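Local coordinates for alkylhalidase CmlS (Streptomyces venezuelae, PDB 3I3L), which is a flavin-dependent halogenase of chloramphenicol biosynthesis, holding FAD through a covalent flavin-aspartate bond, at residues R23-G32 / L42-E53; F179-I190 / D308-F319. All blocks are in the same frame, centred on the assembly; numbering follows the deposited sequence.

How the interactions relate
Interactions 1 and 2 follow one another along the chain, and both belong to the FAD-binding domain. Their centres lie about 13 Å apart in one mixed sheet. Across that sheet the four strands run 48-52, 25-29, 179-182 and 310-312, all parallel. Interaction 1 is the first pair, and interaction 2 is the last. Strands 25-29 and 179-182 join them in the middle, where Ala27 O probably accepts a hydrogen bond from Ile181 N and Ile29 O one from Ala183 N. Both contacts end at FAD. Interaction 1 holds the adenosine ribose, while interaction 2 reaches the diphosphate and the ribityl chain, so neighbouring strand ends share one cofactor.

Interaction 1. Residues R23-G32 / L42-E53; sequences RSKVAIIGGG and LHKLGHDVTIYE. With FAD (flavin-adenine dinucleotide), chain B.
Strands 25-29 and 48-52 run parallel, their axes 4.8 Å apart at closest approach and 20° apart in direction. They are the two strands of a right-handed beta-alpha-beta unit whose helix is 33-44, the Rossmann-type start of the FAD-binding domain. Backbone hydrogen bonds join them from Ser24 O with Asp48 N to Gly30 N with Tyr52 O. On the helix-facing side, Ile28 CD1 lies 3.6 Å from Val49 CG1. Leu42 reaches from the helix onto this face, its CD1 3.7 Å from Val26 CG1, and meets the tip of Ile28. On the other side, Lys25 NZ forms a salt bridge with Asp48 OD2 at 3.2 Å, coming from above the carboxylate plane. The edge of the Tyr52 ring touches Ala27 CB through CE2.

The helix closes in a Schellman motif at Gly46, and His47 follows. Its ring takes a nearly straight bond (170°) from Ser24 N to ND1, 3.0 Å long. Arg23 CD sits over one face of the ring, a CH-pi contact. Arg23 turns at chi2 (-66°), and its NE then bonds to Leu45 O in the carbonyl plane. His47 NE2 is hydrogen-bonded to Asp343 OD1 of helix 327-347, so bonds at both ring nitrogens fix the ring's rotation. A leucine in place of His47 would probably leave Ser24 N and Asp343 without their shared partner and Arg23 CD without an aromatic face.

At the other end the strands reach FAD. Gly30 and Gly32 belong to a GxGxxG-like turn, where a side chain on either would clash with the cofactor. Glu53 OE1 accepts from Gly31 N at 2.8 Å, on the anti side of the carboxylate, and also from the ribose hydroxyl O3B of FAD at 2.9 Å.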
# COMPACT_ATOMS: atom_id res chain seq x y z
N ARG A 23 -25.57 17.33 -3.33
CA ARG A 23 -24.99 16.07 -2.89
C ARG A 23 -25.60 14.89 -3.66
O ARG A 23 -26.72 15.01 -4.17
CB ARG A 23 -25.18 15.88 -1.38
CG ARG A 23 -24.50 16.96 -0.54
CD ARG A 23 -22.96 16.89 -0.68
NE ARG A 23 -22.28 17.81 0.25
CZ ARG A 23 -22.17 19.11 0.06
NH1 ARG A 23 -22.65 19.67 -1.07
NH2 ARG A 23 -21.51 19.81 1.00
N SER A 24 -24.90 13.76 -3.67
CA SER A 24 -25.25 12.60 -4.48
C SER A 24 -25.81 11.47 -3.65
O SER A 24 -25.49 11.30 -2.49
CB SER A 24 -24.01 12.06 -5.23
OG SER A 24 -23.61 12.97 -6.26
N LYS A 25 -26.68 10.70 -4.28
CA LYS A 25 -27.03 9.39 -3.78
C LYS A 25 -26.00 8.36 -4.28
O LYS A 25 -25.79 8.21 -5.51
CB LYS A 25 -28.41 9.00 -4.30
CG LYS A 25 -29.04 7.83 -3.58
CD LYS A 25 -30.55 7.80 -3.88
CE LYS A 25 -31.28 6.77 -3.01
NZ LYS A 25 -31.22 7.15 -1.52
N VAL A 26 -25.41 7.60 -3.36
CA VAL A 26 -24.34 6.69 -3.74
C VAL A 26 -24.56 5.30 -3.23
O VAL A 26 -24.69 5.12 -2.02
CB VAL A 26 -22.95 7.16 -3.20
CG1 VAL A 26 -21.87 6.26 -3.75
CG2 VAL A 26 -22.69 8.61 -3.58
N ALA A 27 -24.60 4.33 -4.13
CA ALA A 27 -24.63 2.93 -3.77
C ALA A 27 -23.19 2.39 -3.62
O ALA A 27 -22.30 2.74 -4.41
CB ALA A 27 -25.31 2.09 -4.85
N ILE A 28 -22.99 1.57 -2.58
CA ILE A 28 -21.72 1.00 -2.34
C ILE A 28 -21.85 -0.48 -2.25
O ILE A 28 -22.55 -1.00 -1.39
CB ILE A 28 -21.07 1.53 -1.05
CG1 ILE A 28 -20.68 3.00 -1.20
CG2 ILE A 28 -19.73 0.74 -0.78
CD1 ILE A 28 -20.12 3.55 0.24
N ILE A 29 -21.17 -1.17 -3.14
CA ILE A 29 -21.17 -2.66 -3.12
C ILE A 29 -20.04 -3.18 -2.25
O ILE A 29 -18.87 -3.00 -2.59
CB ILE A 29 -20.90 -3.20 -4.58
CG1 ILE A 29 -21.94 -2.66 -5.55
CG2 ILE A 29 -20.87 -4.71 -4.64
CD1 ILE A 29 -21.45 -2.62 -7.04
N GLY A 30 -20.39 -3.89 -1.16
CA GLY A 30 -19.43 -4.46 -0.25
C GLY A 30 -19.28 -3.68 1.04
O GLY A 30 -19.16 -2.47 1.04
N GLY A 31 -19.29 -4.37 2.18
CA GLY A 31 -19.07 -3.69 3.46
C GLY A 31 -17.78 -4.07 4.17
O GLY A 31 -17.72 -4.04 5.41
N GLY A 32 -16.74 -4.48 3.41
CA GLY A 32 -15.41 -4.68 4.01
C GLY A 32 -14.81 -3.29 4.25
O GLY A 32 -15.52 -2.32 4.11
N LEU A 42 -17.92 9.49 2.60
CA LEU A 42 -18.98 10.11 1.81
C LEU A 42 -20.08 10.75 2.72
O LEU A 42 -20.59 11.79 2.41
CB LEU A 42 -19.67 9.07 0.92
CG LEU A 42 -19.08 8.80 -0.45
CD1 LEU A 42 -19.59 7.44 -1.02
CD2 LEU A 42 -19.29 9.99 -1.43
N HIS A 43 -20.40 10.11 3.84
CA HIS A 43 -21.34 10.66 4.82
C HIS A 43 -20.80 11.96 5.47
O HIS A 43 -21.48 12.97 5.49
CB HIS A 43 -21.64 9.63 5.89
CG HIS A 43 -22.31 10.21 7.09
ND1 HIS A 43 -23.69 10.30 7.21
CD2 HIS A 43 -21.79 10.69 8.25
CE1 HIS A 43 -23.98 10.84 8.38
NE2 HIS A 43 -22.85 11.09 9.03
N LYS A 44 -19.54 11.94 5.92
CA LYS A 44 -18.90 13.12 6.48
C LYS A 44 -18.87 14.24 5.42
O LYS A 44 -18.90 15.44 5.75
CB LYS A 44 -17.47 12.75 6.91
CG LYS A 44 -16.59 13.89 7.48
CD LYS A 44 -15.26 13.33 7.96
CE LYS A 44 -14.30 14.41 8.49
NZ LYS A 44 -14.80 14.94 9.80
N LEU A 45 -18.77 13.86 4.13
CA LEU A 45 -18.77 14.87 3.08
C LEU A 45 -20.20 15.32 2.69
O LEU A 45 -20.38 16.15 1.80
CB LEU A 45 -18.00 14.42 1.84
CG LEU A 45 -16.51 14.16 2.02
CD1 LEU A 45 -15.94 13.48 0.77
CD2 LEU A 45 -15.74 15.48 2.33
N GLY A 46 -21.20 14.74 3.36
CA GLY A 46 -22.56 15.19 3.28
C GLY A 46 -23.39 14.48 2.22
O GLY A 46 -24.43 15.01 1.82
N HIS A 47 -22.96 13.30 1.76
CA HIS A 47 -23.68 12.59 0.73
C HIS A 47 -24.53 11.53 1.31
O HIS A 47 -24.43 11.21 2.48
CB HIS A 47 -22.69 12.04 -0.35
CG HIS A 47 -21.89 13.13 -1.00
ND1 HIS A 47 -22.25 13.68 -2.21
CD2 HIS A 47 -20.78 13.77 -0.60
CE1 HIS A 47 -21.39 14.65 -2.53
NE2 HIS A 47 -20.48 14.72 -1.57
N ASP A 48 -25.36 10.92 0.46
CA ASP A 48 -26.39 10.02 0.94
C ASP A 48 -26.04 8.54 0.58
O ASP A 48 -26.09 8.13 -0.61
CB ASP A 48 -27.71 10.48 0.29
CG ASP A 48 -28.89 9.55 0.58
OD1 ASP A 48 -28.80 8.72 1.48
OD2 ASP A 48 -29.93 9.69 -0.09
N VAL A 49 -25.64 7.75 1.59
CA VAL A 49 -24.94 6.49 1.31
C VAL A 49 -25.81 5.26 1.59
O VAL A 49 -26.45 5.18 2.63
CB VAL A 49 -23.61 6.38 2.08
CG1 VAL A 49 -22.98 5.05 1.82
CG2 VAL A 49 -22.64 7.52 1.68
N THR A 50 -25.78 4.30 0.67
CA THR A 50 -26.28 2.96 0.97
C THR A 50 -25.21 1.84 0.74
O THR A 50 -24.62 1.79 -0.30
CB THR A 50 -27.61 2.69 0.21
OG1 THR A 50 -28.60 3.66 0.66
CG2 THR A 50 -28.12 1.29 0.49
N ILE A 51 -25.02 0.95 1.71
CA ILE A 51 -24.06 -0.12 1.58
C ILE A 51 -24.76 -1.47 1.51
O ILE A 51 -25.48 -1.84 2.47
CB ILE A 51 -23.08 -0.16 2.78
CG1 ILE A 51 -22.33 1.18 2.92
CG2 ILE A 51 -22.16 -1.33 2.61
CD1 ILE A 51 -21.47 1.31 4.19
N TYR A 52 -24.51 -2.21 0.43
CA TYR A 52 -25.03 -3.55 0.21
C TYR A 52 -23.91 -4.59 0.39
O TYR A 52 -22.94 -4.58 -0.35
CB TYR A 52 -25.55 -3.68 -1.22
CG TYR A 52 -26.64 -2.68 -1.56
CD1 TYR A 52 -27.99 -2.94 -1.26
CD2 TYR A 52 -26.32 -1.48 -2.18
CE1 TYR A 52 -29.00 -2.04 -1.55
CE2 TYR A 52 -27.32 -0.54 -2.47
CZ TYR A 52 -28.66 -0.84 -2.15
OH TYR A 52 -29.65 0.04 -2.40
N GLU A 53 -24.02 -5.42 1.44
CA GLU A 53 -23.07 -6.46 1.76
C GLU A 53 -23.75 -7.82 1.64
O GLU A 53 -24.81 -8.05 2.25
CB GLU A 53 -22.54 -6.23 3.18
CG GLU A 53 -21.79 -7.43 3.81
CD GLU A 53 -20.60 -7.89 2.98
OE1 GLU A 53 -19.72 -7.06 2.71
OE2 GLU A 53 -20.54 -9.08 2.59
PA FAD B . -12.83 -7.39 1.12
O1A FAD B . -12.81 -8.68 0.34
O2A FAD B . -12.15 -7.39 2.44
O5B FAD B . -14.40 -6.96 1.32
C5B FAD B . -15.30 -7.04 0.24
C4B FAD B . -16.74 -7.36 0.73
O4B FAD B . -17.60 -7.32 -0.43
C3B FAD B . -16.86 -8.75 1.31
O3B FAD B . -17.31 -8.67 2.63
C2B FAD B . -17.91 -9.45 0.43
O2B FAD B . -18.83 -10.16 1.21
C1B FAD B . -18.60 -8.31 -0.30
N9A FAD B . -19.13 -8.57 -1.62
C8A FAD B . -18.52 -9.23 -2.65
N7A FAD B . -19.35 -9.22 -3.72
C5A FAD B . -20.52 -8.64 -3.36
C6A FAD B . -21.69 -8.40 -4.06
N6A FAD B . -21.81 -8.76 -5.33
N1A FAD B . -22.70 -7.73 -3.42
C2A FAD B . -22.58 -7.34 -2.11
N3A FAD B . -21.42 -7.57 -1.44
C4A FAD B . -20.40 -8.21 -2.05
N1 FAD B . -4.03 -7.08 3.74
C2 FAD B . -3.43 -6.39 4.78
O2 FAD B . -3.66 -5.19 4.87
N3 FAD B . -2.59 -7.02 5.66
C4 FAD B . -2.33 -8.36 5.54
O4 FAD B . -1.57 -8.92 6.39
C4X FAD B . -2.91 -9.06 4.47
N5 FAD B . -2.68 -10.40 4.33
C5X FAD B . -3.33 -11.10 3.35
C6 FAD B . -3.09 -12.47 3.19
C7 FAD B . -3.69 -13.14 2.15
C7M FAD B . -3.47 -14.63 1.96
C8 FAD B . -4.56 -12.45 1.31
C8M FAD B . -5.30 -13.16 0.25
C9 FAD B . -4.78 -11.07 1.43
C9A FAD B . -4.14 -10.42 2.48
N10 FAD B . -4.41 -9.09 2.62
C10 FAD B . -3.76 -8.39 3.57
C1' FAD B . -5.21 -8.45 1.53
C2' FAD B . -6.43 -7.78 2.11
O2' FAD B . -7.07 -8.69 2.91
C3' FAD B . -7.37 -7.18 1.10
O3' FAD B . -6.69 -6.20 0.35
C4' FAD B . -8.57 -6.47 1.82
O4' FAD B . -9.42 -7.40 2.45
C5' FAD B . -9.42 -5.74 0.79
O5' FAD B . -10.45 -5.04 1.42
P FAD B . -11.74 -4.79 0.54
O1P FAD B . -11.33 -4.29 -0.83
O2P FAD B . -12.75 -3.98 1.34
O3P FAD B . -12.31 -6.26 0.16
O HOH W 1 -28.09 5.76 -0.90

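Interaction 2. Residues F179-I190 / D308-F319; sequences FVIDAGGSGGPI and DRFFLCGDAACF. With FAD (flavin-adenine dinucleotide), chain B.
Arg309 meets Phe179 where the parallel strands 310-312 and 179-182 begin. Arg309 O accepts from Val180 N at 2.9 Å, and Arg309 CB lies beside Phe179 CD1. The guanidinium group is too far from that ring for more than a weak cation-pi attraction; Arg309 NE bonds instead to Pro159 O. Phe310 comes next. Its CG stands between the backbone N and the carbonyl carbon (chi1 75°), and the ring takes Ile190 CG2 over one face, toward the rim, 4.0 Å from CD1. Its CB packs on Val180 CG1. Phe311 lies on the opposite side of the sheet, where Phe179 CD1 approaches the edge of its ring. Its backbone bonds to both Val180 O and Asp182 N. Leu312 CD2 fits against Ile190 CG2 at 3.6 Å.

Cys313 ends the strand pairing: its N bonds to Asp182 O, and SG touches Ile181 CG2. Here two neighbouring parallel strands of the Rossmann-type sheet of the FAD-binding domain give way to turns that hold the cofactor. Asp182 fixes the first turn. Its OD1 accepts from Gly184 N at 2.7 Å, an Asx turn, and its OD2 accepts from Ile190 N in the first turn of the helix that follows. Gly314 then passes close to a FAD phosphate, with no room for a side chain. Asp315 N bonds to FAD O1P at 3.0 Å, and Asp315 OD1 receives the ribityl hydroxyl O3' of FAD at 2.6 Å. A water bridges Asp315 OD2, Ser186 N and FAD O1A. Ala316 CB presses on Asp182 O at 3.2 Å. A second water links Ala316 N, Gly185 N, Cys313 O and FAD O1P. Phe319 CZ lies 3.8 Å from FAD C9, which meets the Phe319 ring at its edge; the covalently bound Asp297 is close by.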
# COMPACT_ATOMS: atom_id res chain seq x y z
N PHE A 179 -24.11 7.65 -8.20
CA PHE A 179 -22.81 6.99 -8.34
C PHE A 179 -22.85 5.62 -7.73
O PHE A 179 -23.77 5.31 -6.89
CB PHE A 179 -21.67 7.80 -7.73
CG PHE A 179 -21.37 9.04 -8.46
CD1 PHE A 179 -20.41 9.07 -9.45
CD2 PHE A 179 -22.01 10.23 -8.12
CE1 PHE A 179 -20.11 10.24 -10.15
CE2 PHE A 179 -21.72 11.44 -8.84
CZ PHE A 179 -20.76 11.45 -9.82
N VAL A 180 -21.91 4.77 -8.17
CA VAL A 180 -21.68 3.51 -7.53
C VAL A 180 -20.21 3.33 -7.21
O VAL A 180 -19.35 3.71 -7.99
CB VAL A 180 -22.21 2.31 -8.38
CG1 VAL A 180 -21.55 2.24 -9.77
CG2 VAL A 180 -22.02 0.98 -7.59
N ILE A 181 -19.92 2.78 -6.03
CA ILE A 181 -18.56 2.36 -5.72
C ILE A 181 -18.56 0.83 -5.66
O ILE A 181 -19.30 0.24 -4.84
CB ILE A 181 -18.06 2.92 -4.36
CG1 ILE A 181 -17.73 4.41 -4.47
CG2 ILE A 181 -16.80 2.10 -3.87
CD1 ILE A 181 -17.52 5.02 -3.13
N ASP A 182 -17.72 0.20 -6.47
CA ASP A 182 -17.50 -1.26 -6.26
C ASP A 182 -16.40 -1.47 -5.22
O ASP A 182 -15.23 -1.21 -5.48
CB ASP A 182 -17.16 -1.97 -7.56
CG ASP A 182 -17.10 -3.50 -7.41
OD1 ASP A 182 -17.22 -4.02 -6.26
OD2 ASP A 182 -16.89 -4.18 -8.46
N ALA A 183 -16.78 -1.93 -4.04
CA ALA A 183 -15.82 -2.25 -3.00
C ALA A 183 -16.07 -3.70 -2.65
O ALA A 183 -15.99 -4.11 -1.49
CB ALA A 183 -16.04 -1.35 -1.80
N GLY A 184 -16.44 -4.47 -3.68
CA GLY A 184 -16.82 -5.85 -3.50
C GLY A 184 -15.66 -6.83 -3.41
O GLY A 184 -15.88 -8.07 -3.45
N GLY A 185 -14.43 -6.33 -3.27
CA GLY A 185 -13.30 -7.27 -3.15
C GLY A 185 -12.95 -7.96 -4.44
O GLY A 185 -13.40 -7.55 -5.50
N SER A 186 -12.08 -8.96 -4.39
CA SER A 186 -11.70 -9.66 -5.66
C SER A 186 -12.90 -10.13 -6.48
O SER A 186 -12.84 -10.14 -7.70
CB SER A 186 -10.79 -10.88 -5.36
OG SER A 186 -9.50 -10.40 -4.91
N GLY A 187 -13.99 -10.50 -5.83
CA GLY A 187 -15.20 -10.89 -6.53
C GLY A 187 -16.19 -9.76 -6.84
O GLY A 187 -17.35 -10.05 -7.16
N GLY A 188 -15.73 -8.50 -6.78
CA GLY A 188 -16.61 -7.38 -7.10
C GLY A 188 -17.13 -7.48 -8.55
O GLY A 188 -16.41 -7.91 -9.45
N PRO A 189 -18.37 -7.07 -8.78
CA PRO A 189 -18.98 -7.34 -10.12
C PRO A 189 -18.52 -6.43 -11.25
O PRO A 189 -18.57 -6.84 -12.40
CB PRO A 189 -20.49 -7.20 -9.88
CG PRO A 189 -20.56 -6.19 -8.72
CD PRO A 189 -19.32 -6.46 -7.83
N ILE A 190 -18.06 -5.21 -10.96
CA ILE A 190 -17.80 -4.28 -12.04
C ILE A 190 -16.59 -4.64 -12.88
O ILE A 190 -16.67 -4.68 -14.14
CB ILE A 190 -17.78 -2.79 -11.57
CG1 ILE A 190 -19.09 -2.44 -10.84
CG2 ILE A 190 -17.48 -1.85 -12.77
CD1 ILE A 190 -19.36 -0.97 -10.69
N ASP A 308 -16.94 7.71 -15.65
CA ASP A 308 -18.38 7.98 -15.67
C ASP A 308 -18.99 8.06 -14.24
O ASP A 308 -18.62 8.92 -13.44
CB ASP A 308 -19.05 6.90 -16.52
CG ASP A 308 -18.52 6.87 -17.96
OD1 ASP A 308 -18.20 7.94 -18.52
OD2 ASP A 308 -18.45 5.75 -18.55
N ARG A 309 -19.87 7.12 -13.91
CA ARG A 309 -20.47 7.15 -12.58
C ARG A 309 -20.01 6.06 -11.61
O ARG A 309 -20.71 5.79 -10.63
CB ARG A 309 -22.01 7.15 -12.69
CG ARG A 309 -22.55 8.39 -13.35
CD ARG A 309 -24.12 8.34 -13.61
NE ARG A 309 -24.55 9.60 -14.25
CZ ARG A 309 -24.80 10.74 -13.58
NH1 ARG A 309 -24.68 10.78 -12.27
NH2 ARG A 309 -25.12 11.86 -14.23
N PHE A 310 -18.90 5.37 -11.91
CA PHE A 310 -18.40 4.35 -10.99
C PHE A 310 -16.92 4.56 -10.60
O PHE A 310 -16.16 5.10 -11.35
CB PHE A 310 -18.57 2.95 -11.59
CG PHE A 310 -17.57 2.62 -12.70
CD1 PHE A 310 -16.33 2.01 -12.40
CD2 PHE A 310 -17.87 2.87 -14.04
CE1 PHE A 310 -15.43 1.68 -13.43
CE2 PHE A 310 -16.99 2.53 -15.06
CZ PHE A 310 -15.77 1.94 -14.76
N PHE A 311 -16.59 4.07 -9.41
CA PHE A 311 -15.25 3.97 -8.91
C PHE A 311 -15.08 2.53 -8.39
O PHE A 311 -15.96 2.00 -7.76
CB PHE A 311 -15.02 4.96 -7.74
CG PHE A 311 -15.00 6.41 -8.17
CD1 PHE A 311 -13.81 7.08 -8.29
CD2 PHE A 311 -16.17 7.06 -8.50
CE1 PHE A 311 -13.74 8.36 -8.75
CE2 PHE A 311 -16.13 8.42 -8.92
CZ PHE A 311 -14.93 9.05 -9.06
N LEU A 312 -13.89 1.93 -8.64
CA LEU A 312 -13.50 0.69 -7.99
C LEU A 312 -12.53 1.01 -6.86
O LEU A 312 -11.58 1.80 -7.05
CB LEU A 312 -12.81 -0.26 -9.01
CG LEU A 312 -13.44 -0.39 -10.41
CD1 LEU A 312 -12.60 -1.31 -11.26
CD2 LEU A 312 -14.95 -0.89 -10.38
N CYS A 313 -12.74 0.40 -5.67
CA CYS A 313 -11.86 0.63 -4.52
C CYS A 313 -11.36 -0.72 -3.94
O CYS A 313 -12.09 -1.71 -3.97
CB CYS A 313 -12.62 1.38 -3.39
SG CYS A 313 -13.28 2.99 -3.87
N GLY A 314 -10.12 -0.75 -3.41
CA GLY A 314 -9.61 -1.95 -2.78
C GLY A 314 -9.43 -3.10 -3.77
O GLY A 314 -9.16 -2.85 -4.91
N ASP A 315 -9.61 -4.34 -3.31
CA ASP A 315 -9.33 -5.51 -4.18
C ASP A 315 -10.21 -5.48 -5.43
O ASP A 315 -9.86 -6.08 -6.44
CB ASP A 315 -9.56 -6.83 -3.44
CG ASP A 315 -8.51 -7.12 -2.38
OD1 ASP A 315 -7.59 -6.31 -2.14
OD2 ASP A 315 -8.66 -8.13 -1.72
N ALA A 316 -11.34 -4.76 -5.39
CA ALA A 316 -12.19 -4.65 -6.57
C ALA A 316 -11.43 -3.99 -7.71
O ALA A 316 -11.72 -4.23 -8.89
CB ALA A 316 -13.54 -3.86 -6.25
N ALA A 317 -10.47 -3.12 -7.36
CA ALA A 317 -9.62 -2.41 -8.36
C ALA A 317 -8.34 -3.19 -8.65
O ALA A 317 -8.04 -3.49 -9.80
CB ALA A 317 -9.25 -0.98 -7.85
N CYS A 318 -7.56 -3.48 -7.61
CA CYS A 318 -6.30 -4.14 -7.82
C CYS A 318 -5.92 -4.86 -6.59
O CYS A 318 -6.46 -4.56 -5.54
CB CYS A 318 -5.20 -3.14 -8.26
SG CYS A 318 -4.75 -1.91 -6.99
N PHE A 319 -5.00 -5.84 -6.72
CA PHE A 319 -4.56 -6.70 -5.61
C PHE A 319 -3.02 -6.79 -5.63
O PHE A 319 -2.37 -6.97 -6.69
CB PHE A 319 -5.12 -8.12 -5.71
CG PHE A 319 -4.76 -8.99 -4.54
CD1 PHE A 319 -5.56 -9.00 -3.42
CD2 PHE A 319 -3.58 -9.75 -4.53
CE1 PHE A 319 -5.22 -9.73 -2.29
CE2 PHE A 319 -3.23 -10.52 -3.43
CZ PHE A 319 -4.06 -10.53 -2.30
PA FAD B . -12.83 -7.39 1.12
O1A FAD B . -12.81 -8.68 0.34
O2A FAD B . -12.15 -7.39 2.44
O5B FAD B . -14.40 -6.96 1.32
C5B FAD B . -15.30 -7.04 0.24
C4B FAD B . -16.74 -7.36 0.73
O4B FAD B . -17.60 -7.32 -0.43
C3B FAD B . -16.86 -8.75 1.31
O3B FAD B . -17.31 -8.67 2.63
C2B FAD B . -17.91 -9.45 0.43
O2B FAD B . -18.83 -10.16 1.21
C1B FAD B . -18.60 -8.31 -0.30
N9A FAD B . -19.13 -8.57 -1.62
C8A FAD B . -18.52 -9.23 -2.65
N7A FAD B . -19.35 -9.22 -3.72
C5A FAD B . -20.52 -8.64 -3.36
C6A FAD B . -21.69 -8.40 -4.06
N6A FAD B . -21.81 -8.76 -5.33
N1A FAD B . -22.70 -7.73 -3.42
C2A FAD B . -22.58 -7.34 -2.11
N3A FAD B . -21.42 -7.57 -1.44
C4A FAD B . -20.40 -8.21 -2.05
N1 FAD B . -4.03 -7.08 3.74
C2 FAD B . -3.43 -6.39 4.78
O2 FAD B . -3.66 -5.19 4.87
N3 FAD B . -2.59 -7.02 5.66
C4 FAD B . -2.33 -8.36 5.54
O4 FAD B . -1.57 -8.92 6.39
C4X FAD B . -2.91 -9.06 4.47
N5 FAD B . -2.68 -10.40 4.33
C5X FAD B . -3.33 -11.10 3.35
C6 FAD B . -3.09 -12.47 3.19
C7 FAD B . -3.69 -13.14 2.15
C7M FAD B . -3.47 -14.63 1.96
C8 FAD B . -4.56 -12.45 1.31
C8M FAD B . -5.30 -13.16 0.25
C9 FAD B . -4.78 -11.07 1.43
C9A FAD B . -4.14 -10.42 2.48
N10 FAD B . -4.41 -9.09 2.62
C10 FAD B . -3.76 -8.39 3.57
C1' FAD B . -5.21 -8.45 1.53
C2' FAD B . -6.43 -7.78 2.11
O2' FAD B . -7.07 -8.69 2.91
C3' FAD B . -7.37 -7.18 1.10
O3' FAD B . -6.69 -6.20 0.35
C4' FAD B . -8.57 -6.47 1.82
O4' FAD B . -9.42 -7.40 2.45
C5' FAD B . -9.42 -5.74 0.79
O5' FAD B . -10.45 -5.04 1.42
P FAD B . -11.74 -4.79 0.54
O1P FAD B . -11.33 -4.29 -0.83
O2P FAD B . -12.75 -3.98 1.34
O3P FAD B . -12.31 -6.26 0.16
O HOH W 2 -14.37 -5.10 -9.63
O HOH W 3 -12.95 -3.82 -2.94
O HOH W 4 -11.28 -9.37 -1.84